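Long-range contacts in probable uracil-DNA glycosylase (Acanthamoeba polyphaga mimivirus, PDB 5X55), which belongs to the uracil-DNA glycosylase superfamily, as an alpha/beta protein built around a central four-stranded parallel sheet: residues W295-H300 with M328-Y333; V123-L128 with P148-K153; G181-V186 with G250-N255. All blocks are in the same frame, centred on the assembly; numbering follows the deposited sequence.

A parallel sheet with strand order 2-1-3-4 organises this single-chain protein, and the three contacts illustrate how such a core is paired, covered and flanked. Along the chain they come in series: contact 2 closes first, then contact 3, then contact 1. Contact 3 pairs strands 185-189 and 251-255 inside the sheet. Contact 1 starts where strand 291-295 of the same sheet gives way to helix 297-303 and reaches the hairpin 328-332/338-342; its centre is about 20 Å from that of contact 3. Contact 2 ties a loop to helix 146-159. Its centre lies about 23 Å from that of contact 3 and about 30 Å from that of contact 1. None touches another, so sheet, hairpin and helical flank are joined at separate places.

Contact 1. Residues W295-H300 with M328-Y333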
loop_
_atom_site.group_PDB
_atom_site.type_symbol
_atom_site.label_atom_id
_atom_site.label_comp_id
_atom_site.label_asym_id
_atom_site.label_seq_id
_atom_site.Cartn_x
_atom_site.Cartn_y
_atom_site.Cartn_z
ATOM N N TRP A 295 -5.282 3.286 9.141
ATOM C CA TRP A 295 -5.153 4.725 9.299
ATOM C C TRP A 295 -6.244 5.412 8.459
ATOM O O TRP A 295 -6.160 5.452 7.224
ATOM C CB TRP A 295 -3.756 5.170 8.887
ATOM C CG TRP A 295 -2.611 4.699 9.784
ATOM C CD1 TRP A 295 -2.665 4.374 11.117
ATOM C CD2 TRP A 295 -1.237 4.525 9.384
ATOM N NE1 TRP A 295 -1.402 4.012 11.568
ATOM C CE2 TRP A 295 -0.516 4.097 10.522
ATOM C CE3 TRP A 295 -0.552 4.696 8.170
ATOM C CZ2 TRP A 295 0.847 3.831 10.482
ATOM C CZ3 TRP A 295 0.821 4.436 8.135
ATOM C CH2 TRP A 295 1.499 4.002 9.284
ATOM N N GLY A 296 -7.260 5.959 9.132
ATOM C CA GLY A 296 -8.376 6.582 8.457
ATOM C C GLY A 296 -9.557 5.638 8.269
ATOM O O GLY A 296 -9.470 4.416 8.430
ATOM N N ALA A 297 -10.692 6.237 7.905
ATOM C CA ALA A 297 -11.961 5.510 7.890
ATOM C C ALA A 297 -12.030 4.500 6.749
ATOM O O ALA A 297 -12.565 3.396 6.917
ATOM C CB ALA A 297 -13.119 6.507 7.798
ATOM N N HIS A 298 -11.488 4.854 5.589
ATOM C CA HIS A 298 -11.474 3.943 4.450
ATOM C C HIS A 298 -10.674 2.665 4.744
ATOM O O HIS A 298 -11.150 1.543 4.512
ATOM C CB HIS A 298 -10.900 4.675 3.234
ATOM C CG HIS A 298 -10.698 3.780 2.061
ATOM N ND1 HIS A 298 -11.745 3.341 1.281
ATOM C CD2 HIS A 298 -9.588 3.167 1.588
ATOM C CE1 HIS A 298 -11.282 2.523 0.351
ATOM N NE2 HIS A 298 -9.976 2.405 0.512
ATOM N N ALA A 299 -9.448 2.816 5.250
ATOM C CA ALA A 299 -8.657 1.640 5.608
ATOM C C ALA A 299 -9.367 0.813 6.678
ATOM O O ALA A 299 -9.310 -0.423 6.663
ATOM C CB ALA A 299 -7.264 2.073 6.074
ATOM N N HIS A 300 -10.077 1.485 7.590
ATOM C CA HIS A 300 -10.786 0.800 8.666
ATOM C C HIS A 300 -11.948 -0.032 8.131
ATOM O O HIS A 300 -12.165 -1.182 8.569
ATOM C CB HIS A 300 -11.283 1.829 9.672
ATOM C CG HIS A 300 -12.003 1.222 10.833
ATOM N ND1 HIS A 300 -13.223 1.682 11.279
ATOM C CD2 HIS A 300 -11.680 0.175 11.627
ATOM C CE1 HIS A 300 -13.608 0.959 12.313
ATOM N NE2 HIS A 300 -12.689 0.040 12.546
ATOM N N MET A 328 -10.921 10.234 14.978
ATOM C CA MET A 328 -11.646 9.878 13.769
ATOM C C MET A 328 -12.924 9.165 14.165
ATOM O O MET A 328 -12.932 8.394 15.126
ATOM C CB MET A 328 -10.812 8.963 12.864
ATOM C CG MET A 328 -11.647 8.018 12.024
ATOM S SD MET A 328 -10.677 6.751 11.228
ATOM C CE MET A 328 -10.667 5.396 12.386
ATOM N N THR A 329 -13.994 9.404 13.422
ATOM C CA THR A 329 -15.226 8.652 13.596
ATOM C C THR A 329 -15.423 7.733 12.396
ATOM O O THR A 329 -15.310 8.163 11.247
ATOM C CB THR A 329 -16.412 9.597 13.788
ATOM O OG1 THR A 329 -16.228 10.317 15.013
ATOM C CG2 THR A 329 -17.674 8.816 13.904
ATOM N N SER A 330 -15.679 6.461 12.664
ATOM C CA SER A 330 -15.734 5.475 11.602
ATOM C C SER A 330 -16.826 4.461 11.892
ATOM O O SER A 330 -17.011 4.038 13.039
ATOM C CB SER A 330 -14.388 4.766 11.447
ATOM O OG SER A 330 -14.438 3.802 10.421
ATOM N N MET A 331 -17.523 4.057 10.832
ATOM C CA MET A 331 -18.635 3.127 10.963
ATOM C C MET A 331 -18.116 1.761 11.387
ATOM O O MET A 331 -17.221 1.192 10.753
ATOM C CB MET A 331 -19.400 3.037 9.646
ATOM C CG MET A 331 -20.590 2.083 9.684
ATOM S SD MET A 331 -21.786 2.442 10.992
ATOM C CE MET A 331 -22.588 3.903 10.327
ATOM N N SER A 332 -18.643 1.260 12.488
ATOM C CA SER A 332 -18.316 -0.070 12.977
ATOM C C SER A 332 -19.462 -0.966 12.556
ATOM O O SER A 332 -20.579 -0.856 13.084
ATOM C CB SER A 332 -18.119 -0.086 14.488
ATOM O OG SER A 332 -17.691 -1.367 14.909
ATOM N N TYR A 333 -19.189 -1.814 11.573
ATOM C CA TYR A 333 -20.200 -2.656 10.962
ATOM C C TYR A 333 -20.545 -3.836 11.867
ATOM O O TYR A 333 -19.858 -4.143 12.848
ATOM C CB TYR A 333 -19.717 -3.150 9.602
ATOM C CG TYR A 333 -19.465 -2.043 8.598
ATOM C CD1 TYR A 333 -20.483 -1.612 7.750
ATOM C CD2 TYR A 333 -18.209 -1.433 8.487
ATOM C CE1 TYR A 333 -20.277 -0.600 6.828
ATOM C CE2 TYR A 333 -17.992 -0.413 7.553
ATOM C CZ TYR A 333 -19.042 -0.006 6.726
ATOM O OH TYR A 333 -18.868 0.999 5.787
#
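H300 and S330 meet through a short, nearly straight hydrogen bond, the one hydrogen bond between the two segments. ND1 of H300 lies 2.6 Å from OG of S330, with an angle of 171°, and either group could be the donor. The hydroxyl comes to the edge of the imidazole in its plane, which lines up the bond with the ring nitrogen. Both groups reach out by the same route: CG of H300 is anti to its backbone N (chi1 -179°), and OG of S330 is anti to its own (chi1 180°).

In the second contact a sulfur lies over a peptide group. The chain of M328 runs from the strand toward the helix start and sets SD against the G296-A297 peptide, 3.4 Å from both G296 C and A297 N. A297 fills the interval between the two points, its CB lying 4.2 Å from M328 SD and 4.0 Å from S330 OG.

A second shell positions these groups. G296 is the N-cap residue, and its carbonyl O accepts the first helical bond from H300 N at 3.1 Å, so the histidine belongs to the very turn on which the methionine rests. Beyond the bond to S330, the imidazole makes an edge-to-face contact with Y342. Q304, just past the end of helix 297-303, donates through NE2 to M331 O and accepts at OE1 from Y333 N, while backbone bonds to Y342, V340 and K338 hold M328, S330 and S332. Behind the helix start, W295 is packed edge-to-face with F209, F345 and H350. A two-stranded antiparallel hairpin is thus docked where strand 291-295 passes into helix 297-303, a beta-alpha junction of the central parallel sheet.

Contact 2. Residues V123-L128 with P148-K153; sequences VNLKLL and PQLESK
E151 reaches L125 because its CG turns beside the backbone N (chi1 -76°) and the chain then runs on extended, carrying the carboxylate away from helix 146-159 into the loop. E151 OE2 accepts the hydrogen bond from L125 N at 3.0 Å with an angle of 157°, the donor approaching from above the carboxylate plane, 42° out of it. A water extends the grip: it gives hydrogen bonds to E151 OE2 and N124 OD1 and accepts one from K126 N, 3.0 Å away. The amides of L125 and K126 are thus met directly and through the water, at the start of the turn closed by the bond from L128 N to L125 O (2.9 Å). The N-H of L125 would probably help to keep the carboxylate ionised.

Beside this bond the L125 side chain runs antiparallel to that of E151 and lies roughly perpendicular to that of L150, CD1 of L125 touching CD2 of L150 at 3.6 Å. L154, F138 and L171 also touch the L125 side chain. Here a helix-borne carboxylate holds L125 N directly and K126 N through a water, at the entry to the 3-10 segment 126-128, pinning the loop before helix 135-142 to helix 146-159.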
loop_
_atom_site.group_PDB
_atom_site.type_symbol
_atom_site.label_atom_id
_atom_site.label_comp_id
_atom_site.label_asym_id
_atom_site.label_seq_id
_atom_site.Cartn_x
_atom_site.Cartn_y
_atom_site.Cartn_z
ATOM N N VAL A 123 -3.440 -4.703 -22.205
ATOM C CA VAL A 123 -3.067 -4.770 -20.786
ATOM C C VAL A 123 -3.115 -6.205 -20.291
ATOM O O VAL A 123 -4.107 -6.921 -20.471
ATOM C CB VAL A 123 -3.967 -3.869 -19.924
ATOM C CG1 VAL A 123 -3.793 -4.223 -18.434
ATOM C CG2 VAL A 123 -3.611 -2.429 -20.140
ATOM N N ASN A 124 -2.032 -6.632 -19.658
ATOM C CA ASN A 124 -1.887 -8.002 -19.182
ATOM C C ASN A 124 -1.260 -7.915 -17.795
ATOM O O ASN A 124 -0.033 -7.915 -17.655
ATOM C CB ASN A 124 -1.039 -8.800 -20.159
ATOM C CG ASN A 124 -0.975 -10.263 -19.824
ATOM O OD1 ASN A 124 -1.165 -10.665 -18.676
ATOM N ND2 ASN A 124 -0.660 -11.075 -20.822
ATOM N N LEU A 125 -2.109 -7.866 -16.771
ATOM C CA LEU A 125 -1.629 -7.640 -15.405
ATOM C C LEU A 125 -0.745 -8.778 -14.902
ATOM O O LEU A 125 0.191 -8.527 -14.125
ATOM C CB LEU A 125 -2.811 -7.440 -14.455
ATOM C CG LEU A 125 -3.683 -6.199 -14.651
ATOM C CD1 LEU A 125 -4.888 -6.181 -13.681
ATOM C CD2 LEU A 125 -2.873 -4.941 -14.508
ATOM N N LYS A 126 -1.013 -10.020 -15.330
ATOM C CA LYS A 126 -0.213 -11.164 -14.882
ATOM C C LYS A 126 1.278 -10.979 -15.180
ATOM O O LYS A 126 2.131 -11.358 -14.367
ATOM C CB LYS A 126 -0.741 -12.448 -15.524
ATOM C CG LYS A 126 0.208 -13.638 -15.431
ATOM C CD LYS A 126 0.316 -14.212 -14.025
ATOM C CE LYS A 126 1.724 -14.768 -13.756
ATOM N NZ LYS A 126 2.188 -15.806 -14.743
ATOM N N LEU A 127 1.613 -10.366 -16.320
ATOM C CA LEU A 127 3.004 -10.116 -16.691
ATOM C C LEU A 127 3.694 -9.099 -15.799
ATOM O O LEU A 127 4.917 -8.966 -15.876
ATOM C CB LEU A 127 3.098 -9.635 -18.136
ATOM C CG LEU A 127 2.577 -10.606 -19.186
ATOM C CD1 LEU A 127 2.822 -10.016 -20.565
ATOM C CD2 LEU A 127 3.274 -11.943 -19.026
ATOM N N LEU A 128 2.948 -8.379 -14.969
ATOM C CA LEU A 128 3.508 -7.417 -14.036
ATOM C C LEU A 128 3.796 -8.025 -12.668
ATOM O O LEU A 128 4.262 -7.318 -11.768
ATOM C CB LEU A 128 2.546 -6.234 -13.904
ATOM C CG LEU A 128 2.238 -5.646 -15.278
ATOM C CD1 LEU A 128 1.249 -4.513 -15.157
ATOM C CD2 LEU A 128 3.538 -5.195 -15.953
ATOM N N PRO A 148 -11.654 -9.799 -16.217
ATOM C CA PRO A 148 -11.629 -9.224 -17.573
ATOM C C PRO A 148 -12.159 -7.812 -17.615
ATOM O O PRO A 148 -11.652 -7.005 -18.399
ATOM C CB PRO A 148 -12.501 -10.186 -18.390
ATOM C CG PRO A 148 -12.374 -11.482 -17.680
ATOM C CD PRO A 148 -12.330 -11.112 -16.206
ATOM N N GLN A 149 -13.150 -7.470 -16.784
ATOM C CA GLN A 149 -13.606 -6.083 -16.748
ATOM C C GLN A 149 -12.481 -5.152 -16.312
ATOM O O GLN A 149 -12.308 -4.067 -16.881
ATOM C CB GLN A 149 -14.812 -5.936 -15.826
ATOM C CG GLN A 149 -16.103 -6.500 -16.402
ATOM C CD GLN A 149 -17.155 -6.787 -15.332
ATOM O OE1 GLN A 149 -17.230 -6.101 -14.305
ATOM N NE2 GLN A 149 -17.972 -7.809 -15.571
ATOM N N LEU A 150 -11.702 -5.561 -15.305
ATOM C CA LEU A 150 -10.591 -4.735 -14.840
ATOM C C LEU A 150 -9.571 -4.511 -15.955
ATOM O O LEU A 150 -9.189 -3.367 -16.264
ATOM C CB LEU A 150 -9.958 -5.406 -13.621
ATOM C CG LEU A 150 -8.612 -4.889 -13.121
ATOM C CD1 LEU A 150 -8.763 -3.476 -12.656
ATOM C CD2 LEU A 150 -8.076 -5.785 -11.995
ATOM N N GLU A 151 -9.149 -5.592 -16.613
ATOM C CA GLU A 151 -8.190 -5.401 -17.703
ATOM C C GLU A 151 -8.793 -4.605 -18.859
ATOM O O GLU A 151 -8.072 -3.861 -19.544
ATOM C CB GLU A 151 -7.653 -6.752 -18.165
ATOM C CG GLU A 151 -6.629 -7.338 -17.181
ATOM C CD GLU A 151 -5.920 -8.563 -17.737
ATOM O OE1 GLU A 151 -6.405 -9.075 -18.772
ATOM O OE2 GLU A 151 -4.883 -9.007 -17.165
ATOM N N SER A 152 -10.119 -4.697 -19.051
ATOM C CA SER A 152 -10.803 -3.897 -20.068
ATOM C C SER A 152 -10.752 -2.419 -19.733
ATOM O O SER A 152 -10.477 -1.589 -20.604
ATOM C CB SER A 152 -12.264 -4.340 -20.221
ATOM O OG SER A 152 -12.364 -5.466 -21.067
ATOM N N LYS A 153 -11.050 -2.062 -18.479
ATOM C CA LYS A 153 -11.033 -0.653 -18.098
ATOM C C LYS A 153 -9.630 -0.072 -18.202
ATOM O O LYS A 153 -9.456 1.044 -18.714
ATOM C CB LYS A 153 -11.585 -0.475 -16.690
ATOM C CG LYS A 153 -12.963 -1.050 -16.511
ATOM C CD LYS A 153 -13.586 -0.592 -15.214
ATOM C CE LYS A 153 -14.530 -1.653 -14.670
ATOM N NZ LYS A 153 -14.725 -1.469 -13.200
HETATM O O HOH W 1 -3.476 -11.009 -16.798
#

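Contact 3. Residues G181-V186 with G250-N255; sequences GKIKVV and GTFMIN
Backbone hydrogen bonds carry the meeting of I183-V186 with G250-F252, and the oxygen of G250 takes two of them. K184 N reaches G250 O at 2.9 Å in the carbonyl plane, on a lone pair, while V185 N comes to G250 O from 3.3 Å, tilted 21° from that plane. In return V185 O accepts from F252 N at 2.6 Å. V185 therefore bonds to the residues before and after T251, the ladder expected of parallel strands, and V186 continues it opposite F252. A CA-H...O contact from V186 CA to F252 O, 3.4 Å long, adds to the pairing.

Aromatic and apolar contacts lie on the side of the sheet that V186 and F252 share. With CG anti to the backbone N (chi1 -171°), the F252 ring offers one face to I183, whose CD1 makes a CH-pi contact 3.8 Å from the ring centroid and 18° off the ring normal. The opposite face receives CG2 of I254, and CG1 of V186 sits at the edge, 4.1 Å from F252 CD2. Clamped on both faces, the ring is held in its orientation; L283 of helix 273-286 also packs on it.

Close backbone packing marks the start of the strand. G250, with positive phi, is the C-prime residue of a Schellman motif ending helix 244-248, and its CA lies 3.6 Å from K182 O, leaving no room for a side chain. T251 OG1 hydrogen-bonds W246 O. Two residues separate helix from strand, the closing step of a beta-alpha-beta crossover that places edge strand 251-255 beside 185-189 in the 2-1-3-4 parallel sheet of the uracil-DNA glycosylase fold.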
loop_
_atom_site.group_PDB
_atom_site.type_symbol
_atom_site.label_atom_id
_atom_site.label_comp_id
_atom_site.label_asym_id
_atom_site.label_seq_id
_atom_site.Cartn_x
_atom_site.Cartn_y
_atom_site.Cartn_z
ATOM N N GLY A 181 3.555 -15.407 2.343
ATOM C CA GLY A 181 3.987 -16.074 3.563
ATOM C C GLY A 181 4.975 -15.290 4.392
ATOM O O GLY A 181 5.270 -15.690 5.522
ATOM N N LYS A 182 5.485 -14.179 3.872
ATOM C CA LYS A 182 6.427 -13.356 4.603
ATOM C C LYS A 182 5.823 -12.050 5.074
ATOM O O LYS A 182 6.515 -11.259 5.714
ATOM C CB LYS A 182 7.651 -13.098 3.724
ATOM C CG LYS A 182 8.276 -14.407 3.254
ATOM C CD LYS A 182 9.055 -15.030 4.403
ATOM C CE LYS A 182 10.464 -14.493 4.461
ATOM N NZ LYS A 182 10.857 -13.924 5.795
ATOM N N ILE A 183 4.553 -11.806 4.783
ATOM C CA ILE A 183 3.878 -10.628 5.298
ATOM C C ILE A 183 3.725 -10.749 6.806
ATOM O O ILE A 183 3.247 -11.770 7.313
ATOM C CB ILE A 183 2.509 -10.462 4.621
ATOM C CG1 ILE A 183 2.697 -10.044 3.163
ATOM C CG2 ILE A 183 1.644 -9.473 5.387
ATOM C CD1 ILE A 183 1.542 -10.419 2.272
ATOM N N LYS A 184 4.119 -9.698 7.532
ATOM C CA LYS A 184 3.823 -9.583 8.959
ATOM C C LYS A 184 2.834 -8.477 9.299
ATOM O O LYS A 184 2.080 -8.621 10.253
ATOM C CB LYS A 184 5.104 -9.338 9.753
ATOM C CG LYS A 184 6.160 -10.371 9.510
ATOM C CD LYS A 184 7.520 -9.720 9.548
ATOM C CE LYS A 184 8.316 -10.139 10.745
ATOM N NZ LYS A 184 9.774 -9.795 10.525
ATOM N N VAL A 185 2.851 -7.372 8.560
ATOM C CA VAL A 185 2.035 -6.197 8.828
ATOM C C VAL A 185 1.497 -5.729 7.491
ATOM O O VAL A 185 2.230 -5.720 6.496
ATOM C CB VAL A 185 2.853 -5.070 9.500
ATOM C CG1 VAL A 185 1.958 -3.899 9.864
ATOM C CG2 VAL A 185 3.596 -5.586 10.711
ATOM N N VAL A 186 0.207 -5.389 7.454
ATOM C CA VAL A 186 -0.455 -4.863 6.263
ATOM C C VAL A 186 -0.840 -3.427 6.577
ATOM O O VAL A 186 -1.620 -3.186 7.509
ATOM C CB VAL A 186 -1.697 -5.685 5.889
ATOM C CG1 VAL A 186 -2.396 -5.055 4.680
ATOM C CG2 VAL A 186 -1.329 -7.152 5.634
ATOM N N GLY A 250 8.913 -7.274 5.723
ATOM C CA GLY A 250 7.588 -7.825 5.884
ATOM C C GLY A 250 6.469 -6.831 6.128
ATOM O O GLY A 250 5.377 -7.253 6.517
ATOM N N THR A 251 6.691 -5.537 5.898
ATOM C CA THR A 251 5.620 -4.551 5.977
ATOM C C THR A 251 4.951 -4.455 4.603
ATOM O O THR A 251 5.527 -3.905 3.657
ATOM C CB THR A 251 6.146 -3.195 6.446
ATOM O OG1 THR A 251 7.089 -3.391 7.506
ATOM C CG2 THR A 251 4.986 -2.355 6.984
ATOM N N PHE A 252 3.727 -4.978 4.500
ATOM C CA PHE A 252 3.002 -5.076 3.226
ATOM C C PHE A 252 2.199 -3.793 3.030
ATOM O O PHE A 252 1.044 -3.682 3.437
ATOM C CB PHE A 252 2.104 -6.309 3.233
ATOM C CG PHE A 252 1.466 -6.642 1.903
ATOM C CD1 PHE A 252 2.228 -7.138 0.851
ATOM C CD2 PHE A 252 0.094 -6.530 1.731
ATOM C CE1 PHE A 252 1.644 -7.485 -0.358
ATOM C CE2 PHE A 252 -0.502 -6.876 0.517
ATOM C CZ PHE A 252 0.282 -7.354 -0.534
ATOM N N MET A 253 2.814 -2.817 2.388
ATOM C CA MET A 253 2.256 -1.473 2.277
ATOM C C MET A 253 1.722 -1.313 0.867
ATOM O O MET A 253 2.481 -1.029 -0.059
ATOM C CB MET A 253 3.311 -0.414 2.589
ATOM C CG MET A 253 4.056 -0.628 3.912
ATOM S SD MET A 253 5.202 0.735 4.264
ATOM C CE MET A 253 4.000 2.042 4.585
ATOM N N ILE A 254 0.410 -1.477 0.708
ATOM C CA ILE A 254 -0.251 -1.341 -0.582
ATOM C C ILE A 254 -1.326 -0.260 -0.491
ATOM O O ILE A 254 -1.797 0.102 0.590
ATOM C CB ILE A 254 -0.881 -2.670 -1.044
ATOM C CG1 ILE A 254 -1.898 -3.147 -0.004
ATOM C CG2 ILE A 254 0.173 -3.728 -1.273
ATOM C CD1 ILE A 254 -2.839 -4.206 -0.512
ATOM N N ASN A 255 -1.725 0.239 -1.658
ATOM C CA ASN A 255 -2.873 1.120 -1.812
ATOM C C ASN A 255 -4.082 0.300 -2.266
ATOM O O ASN A 255 -3.967 -0.519 -3.180
ATOM C CB ASN A 255 -2.561 2.221 -2.822
ATOM C CG ASN A 255 -1.499 3.196 -2.329
ATOM O OD1 ASN A 255 -1.584 3.695 -1.214
ATOM N ND2 ASN A 255 -0.504 3.484 -3.165
#